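Long-range contacts in ruler protein (Pseudomonas aeruginosa, PDB 5CUK), which probably acts as the molecular ruler that senses needle length in type III secretion, this piece being its C-terminal substrate-specificity (SS) domain: residues D19-R24 with V48-L53; L59-S64 with Q91-T96. All coordinates share one frame; numbering follows the deposited sequence.

Contact 1. Residues D19-R24 with V48-L53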
loop_
_atom_site.group_PDB
_atom_site.type_symbol
_atom_site.label_atom_id
_atom_site.label_comp_id
_atom_site.label_asym_id
_atom_site.label_seq_id
_atom_site.Cartn_x
_atom_site.Cartn_y
_atom_site.Cartn_z
ATOM N N ASP A 19 2.498 -8.059 0.724
ATOM C CA ASP A 19 2.364 -8.711 2.010
ATOM C C ASP A 19 2.016 -7.708 3.151
ATOM O O ASP A 19 1.097 -7.942 3.938
ATOM C CB ASP A 19 3.646 -9.471 2.315
ATOM C CG ASP A 19 3.535 -10.334 3.553
ATOM O OD1 ASP A 19 2.530 -11.063 3.724
ATOM O OD2 ASP A 19 4.477 -10.293 4.363
ATOM N N ALA A 20 2.721 -6.581 3.219
ATOM C CA ALA A 20 2.437 -5.572 4.254
ATOM C C ALA A 20 0.997 -5.016 4.172
ATOM O O ALA A 20 0.285 -4.993 5.167
ATOM C CB ALA A 20 3.447 -4.435 4.160
ATOM N N VAL A 21 0.599 -4.575 2.980
ATOM C CA VAL A 21 -0.731 -4.053 2.744
ATOM C C VAL A 21 -1.747 -5.083 3.184
ATOM O O VAL A 21 -2.772 -4.755 3.783
ATOM C CB VAL A 21 -0.947 -3.682 1.259
ATOM C CG1 VAL A 21 -2.363 -3.345 1.012
ATOM C CG2 VAL A 21 -0.075 -2.487 0.878
ATOM N N GLN A 22 -1.466 -6.358 2.947
ATOM C CA GLN A 22 -2.506 -7.273 3.294
ATOM C C GLN A 22 -2.613 -7.444 4.805
ATOM O O GLN A 22 -3.727 -7.525 5.308
ATOM C CB GLN A 22 -2.343 -8.602 2.621
ATOM C CG GLN A 22 -3.567 -9.458 2.991
ATOM C CD GLN A 22 -3.639 -10.745 2.224
ATOM O OE1 GLN A 22 -2.621 -11.440 2.018
ATOM N NE2 GLN A 22 -4.873 -11.101 1.809
ATOM N N GLY A 23 -1.497 -7.473 5.537
ATOM C CA GLY A 23 -1.565 -7.393 6.993
ATOM C C GLY A 23 -2.441 -6.224 7.480
ATOM O O GLY A 23 -3.257 -6.400 8.369
ATOM N N ARG A 24 -2.272 -5.035 6.905
ATOM C CA ARG A 24 -2.980 -3.854 7.399
ATOM C C ARG A 24 -4.469 -3.954 7.107
ATOM O O ARG A 24 -5.313 -3.429 7.853
ATOM C CB ARG A 24 -2.423 -2.580 6.790
ATOM C CG ARG A 24 -0.900 -2.370 6.984
ATOM C CD ARG A 24 -0.557 -2.260 8.460
ATOM N NE ARG A 24 -0.007 -3.508 8.982
ATOM C CZ ARG A 24 -0.067 -3.891 10.265
ATOM N NH1 ARG A 24 -0.643 -3.118 11.203
ATOM N NH2 ARG A 24 0.484 -5.055 10.611
ATOM N N VAL A 48 9.109 2.766 4.456
ATOM C CA VAL A 48 7.872 3.141 3.835
ATOM C C VAL A 48 6.740 3.009 4.916
ATOM O O VAL A 48 6.771 2.099 5.746
ATOM C CB VAL A 48 7.677 2.227 2.616
ATOM C CG1 VAL A 48 6.342 1.588 2.575
ATOM C CG2 VAL A 48 7.993 2.942 1.351
ATOM N N GLU A 49 5.786 3.935 4.945
ATOM C CA GLU A 49 4.624 3.799 5.813
ATOM C C GLU A 49 3.429 3.337 5.009
ATOM O O GLU A 49 3.126 3.926 3.974
ATOM C CB GLU A 49 4.301 5.126 6.506
ATOM C CG GLU A 49 3.273 4.989 7.623
ATOM C CD GLU A 49 3.846 4.299 8.882
ATOM O OE1 GLU A 49 5.097 4.190 9.016
ATOM O OE2 GLU A 49 3.033 3.864 9.720
ATOM N N VAL A 50 2.746 2.289 5.473
ATOM C CA VAL A 50 1.513 1.849 4.842
ATOM C C VAL A 50 0.317 2.239 5.702
ATOM O O VAL A 50 0.281 1.927 6.854
ATOM C CB VAL A 50 1.497 0.338 4.633
ATOM C CG1 VAL A 50 0.197 -0.087 3.980
ATOM C CG2 VAL A 50 2.665 -0.072 3.778
ATOM N N GLN A 51 -0.653 2.940 5.139
ATOM C CA GLN A 51 -1.888 3.256 5.858
ATOM C C GLN A 51 -3.068 2.767 5.041
ATOM O O GLN A 51 -3.093 2.963 3.822
ATOM C CB GLN A 51 -2.007 4.774 6.122
ATOM C CG GLN A 51 -3.348 5.214 6.755
ATOM C CD GLN A 51 -3.343 5.048 8.271
ATOM O OE1 GLN A 51 -2.510 5.625 8.964
ATOM N NE2 GLN A 51 -4.252 4.231 8.782
ATOM N N VAL A 52 -4.028 2.101 5.682
ATOM C CA VAL A 52 -5.225 1.733 4.971
ATOM C C VAL A 52 -6.410 2.262 5.783
ATOM O O VAL A 52 -6.315 2.459 6.994
ATOM C CB VAL A 52 -5.386 0.202 4.733
ATOM C CG1 VAL A 52 -4.056 -0.475 4.473
ATOM C CG2 VAL A 52 -6.095 -0.460 5.872
ATOM N N LEU A 53 -7.490 2.565 5.085
ATOM C CA LEU A 53 -8.706 3.044 5.713
ATOM C C LEU A 53 -9.827 2.360 5.003
ATOM O O LEU A 53 -10.038 2.494 3.801
ATOM C CB LEU A 53 -8.882 4.553 5.636
ATOM C CG LEU A 53 -10.179 5.045 6.278
ATOM C CD1 LEU A 53 -10.112 4.754 7.774
ATOM C CD2 LEU A 53 -10.396 6.510 6.009
#
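R24 lays the aliphatic root of its side chain over two valines of strand 48-53. Its CB meets CG1 of V52 at 3.5 Å, the shortest approach between the segments, while R24 CG rests 3.9 Å from V50 CG1, the two side chains crossing obliquely. With CG set beside the backbone N (chi1 -55°) and the chain bent again at chi2 and chi3, the arginine touches the strand through its first two carbons and carries its guanidinium away from it. The other methyl of V52, CG2, faces the helix backbone instead, 3.7 Å from the carbonyl O of R24.

One turn back, V21 meets V50 nearly at a right angle, V21 CG2 lying 3.9 Å from V50 CG1. That single methyl of V50 therefore sits between V21 and the CG of R24. It is the branch anti to the backbone N, while V50 CG2 turns to A20, whose CB stays a looser 4.4 Å away.

This is helix-on-sheet packing in a domain of the FliK hook-length control family: helix 11-29 lies across one face of a four-stranded mixed sheet, the local axes 8.4 Å apart and inclined at -39°. The strand presents V50 and V52 to the helix and turns Q51 away, where its NE2 bonds to the carbonyl O of V52 and its OE1 to R37. The same valines reach other turns of the helix, V50 touching L17 and V52 touching A28. V21 also reaches across the core to I61 of the next strand and L84 of helix 77-87.

Contact 2. Residues L59-S64 with Q91-T96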
loop_
_atom_site.group_PDB
_atom_site.type_symbol
_atom_site.label_atom_id
_atom_site.label_comp_id
_atom_site.label_asym_id
_atom_site.label_seq_id
_atom_site.Cartn_x
_atom_site.Cartn_y
_atom_site.Cartn_z
ATOM N N LEU A 59 -11.865 0.897 -0.283
ATOM C CA LEU A 59 -10.764 0.703 0.626
ATOM C C LEU A 59 -9.614 1.551 0.159
ATOM O O LEU A 59 -9.125 1.371 -0.958
ATOM C CB LEU A 59 -10.356 -0.750 0.708
ATOM C CG LEU A 59 -9.054 -0.928 1.508
ATOM C CD1 LEU A 59 -9.349 -0.955 3.006
ATOM C CD2 LEU A 59 -8.282 -2.173 1.078
ATOM N N GLN A 60 -9.210 2.491 1.012
ATOM C CA GLN A 60 -8.150 3.449 0.710
ATOM C C GLN A 60 -6.808 2.981 1.219
ATOM O O GLN A 60 -6.691 2.587 2.374
ATOM C CB GLN A 60 -8.476 4.806 1.321
ATOM C CG GLN A 60 -9.537 5.551 0.562
ATOM C CD GLN A 60 -9.962 6.801 1.275
ATOM O OE1 GLN A 60 -10.421 6.748 2.404
ATOM N NE2 GLN A 60 -9.764 7.940 0.643
ATOM N N ILE A 61 -5.794 3.040 0.350
ATOM C CA ILE A 61 -4.415 2.633 0.683
ATOM C C ILE A 61 -3.495 3.776 0.313
ATOM O O ILE A 61 -3.499 4.248 -0.827
ATOM C CB ILE A 61 -3.986 1.348 -0.057
ATOM C CG1 ILE A 61 -4.927 0.209 0.311
ATOM C CG2 ILE A 61 -2.498 0.965 0.244
ATOM C CD1 ILE A 61 -4.886 -0.940 -0.618
ATOM N N GLU A 62 -2.738 4.243 1.292
ATOM C CA GLU A 62 -1.754 5.292 1.084
ATOM C C GLU A 62 -0.351 4.827 1.495
ATOM O O GLU A 62 -0.157 4.271 2.576
ATOM C CB GLU A 62 -2.152 6.535 1.856
ATOM C CG GLU A 62 -1.220 7.707 1.684
ATOM C CD GLU A 62 -1.553 8.786 2.683
ATOM O OE1 GLU A 62 -2.275 9.738 2.315
ATOM O OE2 GLU A 62 -1.114 8.667 3.855
ATOM N N ILE A 63 0.605 5.007 0.583
ATOM C CA ILE A 63 1.991 4.676 0.835
ATOM C C ILE A 63 2.787 5.969 0.954
ATOM O O ILE A 63 2.698 6.846 0.098
ATOM C CB ILE A 63 2.626 3.823 -0.287
ATOM C CG1 ILE A 63 1.671 2.727 -0.776
ATOM C CG2 ILE A 63 3.938 3.275 0.180
ATOM C CD1 ILE A 63 1.193 1.786 0.326
ATOM N N SER A 64 3.556 6.066 2.027
ATOM C CA SER A 64 4.367 7.229 2.300
ATOM C C SER A 64 5.807 6.771 2.234
ATOM O O SER A 64 6.165 5.719 2.791
ATOM C CB SER A 64 4.034 7.830 3.665
ATOM O OG SER A 64 2.652 8.120 3.735
ATOM N N GLN A 91 -14.014 -4.665 -2.525
ATOM C CA GLN A 91 -14.340 -3.261 -2.783
ATOM C C GLN A 91 -13.346 -2.622 -3.736
ATOM O O GLN A 91 -12.213 -3.093 -3.853
ATOM C CB GLN A 91 -14.341 -2.427 -1.507
ATOM C CG GLN A 91 -14.692 -3.117 -0.221
ATOM C CD GLN A 91 -14.541 -2.156 0.933
ATOM O OE1 GLN A 91 -15.381 -1.272 1.141
ATOM N NE2 GLN A 91 -13.432 -2.275 1.657
ATOM N N PRO A 92 -13.759 -1.539 -4.411
ATOM C CA PRO A 92 -12.805 -0.738 -5.176
ATOM C C PRO A 92 -11.667 -0.255 -4.287
ATOM O O PRO A 92 -11.898 0.173 -3.150
ATOM C CB PRO A 92 -13.652 0.438 -5.669
ATOM C CG PRO A 92 -15.009 -0.121 -5.789
ATOM C CD PRO A 92 -15.140 -1.068 -4.612
ATOM N N VAL A 93 -10.438 -0.349 -4.797
ATOM C CA VAL A 93 -9.270 0.130 -4.074
ATOM C C VAL A 93 -8.934 1.545 -4.553
ATOM O O VAL A 93 -9.016 1.831 -5.731
ATOM C CB VAL A 93 -8.045 -0.817 -4.268
ATOM C CG1 VAL A 93 -6.729 -0.041 -4.167
ATOM C CG2 VAL A 93 -8.101 -1.978 -3.260
ATOM N N GLN A 94 -8.576 2.432 -3.639
ATOM C CA GLN A 94 -8.110 3.746 -4.016
ATOM C C GLN A 94 -6.705 3.911 -3.465
ATOM O O GLN A 94 -6.492 3.864 -2.250
ATOM C CB GLN A 94 -9.046 4.826 -3.507
ATOM C CG GLN A 94 -10.514 4.537 -3.884
ATOM C CD GLN A 94 -11.465 5.716 -3.633
ATOM O OE1 GLN A 94 -11.033 6.818 -3.266
ATOM N NE2 GLN A 94 -12.761 5.489 -3.860
ATOM N N LEU A 95 -5.754 4.068 -4.385
ATOM C CA LEU A 95 -4.325 4.114 -4.091
ATOM C C LEU A 95 -3.795 5.525 -4.154
ATOM O O LEU A 95 -3.997 6.216 -5.133
ATOM C CB LEU A 95 -3.546 3.244 -5.082
ATOM C CG LEU A 95 -2.029 3.314 -4.934
ATOM C CD1 LEU A 95 -1.612 2.734 -3.598
ATOM C CD2 LEU A 95 -1.310 2.606 -6.090
ATOM N N THR A 96 -3.129 5.958 -3.096
ATOM C CA THR A 96 -2.512 7.269 -3.079
ATOM C C THR A 96 -1.080 7.221 -2.494
ATOM O O THR A 96 -0.724 6.275 -1.768
ATOM C CB THR A 96 -3.350 8.255 -2.266
ATOM O OG1 THR A 96 -3.503 7.737 -0.948
ATOM C CG2 THR A 96 -4.740 8.429 -2.878
HETATM O O HOH W 1 -8.097 7.942 -1.750
#
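Five backbone hydrogen bonds join strand 59-64 to 91-96 in parallel register, L59 beside V93 and E62 beside T96. L59, I61 and I63 give their N-H groups to the carbonyls of P92, Q94 and T96, and the carbonyls of L59 and I61 accept from the N of Q94 and T96. The tightest, I61 N to Q94 O at 2.8 Å, is almost straight at 173°. CA-H...O contacts fill in between, such as E62 CA to T96 O at 3.2 Å.

Apolar contacts occupy the face bearing L59, I61, V93 and L95. I61 divides its branches: CD1 reaches V93 CG1 at 4.1 Å, while CG2 approaches L95 CD1 at 4.3 Å. L95 CD1 also lies 4.3 Å from I63 CG1.

Polar side chains line the other face. T96 OG1 stands between its own N and carbonyl carbon (chi1 57°), which brings it to 3.3 Å from E62 CB. Q60 and Q94 turn their amide planes 75° apart; a water accepts from Q60 NE2 and makes a weak bond to Q94 OE1.

On the apolar face, helix 77-87 covers the pair, L81 packing on V93, and L80 and L84 on L95. Strand 93-99 is the outermost strand on this side of the sheet, while strand 46-54 flanks 59-65 on its other edge.

From the N terminus, helix 11-29 leads into the hairpin of strands 35-42 and 46-54, and contact 1 closes that first loop by bringing the second hairpin strand back beneath the helix. A short connection, residues 55-58, then leads into strand 59-65, where contact 2 opens. Its loop runs through helices 67-75 and 77-87 before strand 93-99 returns parallel to 59-65, a beta-alpha-beta connection. The two loops follow in series, neither nesting nor crossing. They meet in the sheet, where strands 46-54 and 59-65 are antiparallel neighbours: E49 N lies 2.8 Å from S64 O, a probable hydrogen bond. Through that pairing the N-terminal helix is linked to edge strand 93-99.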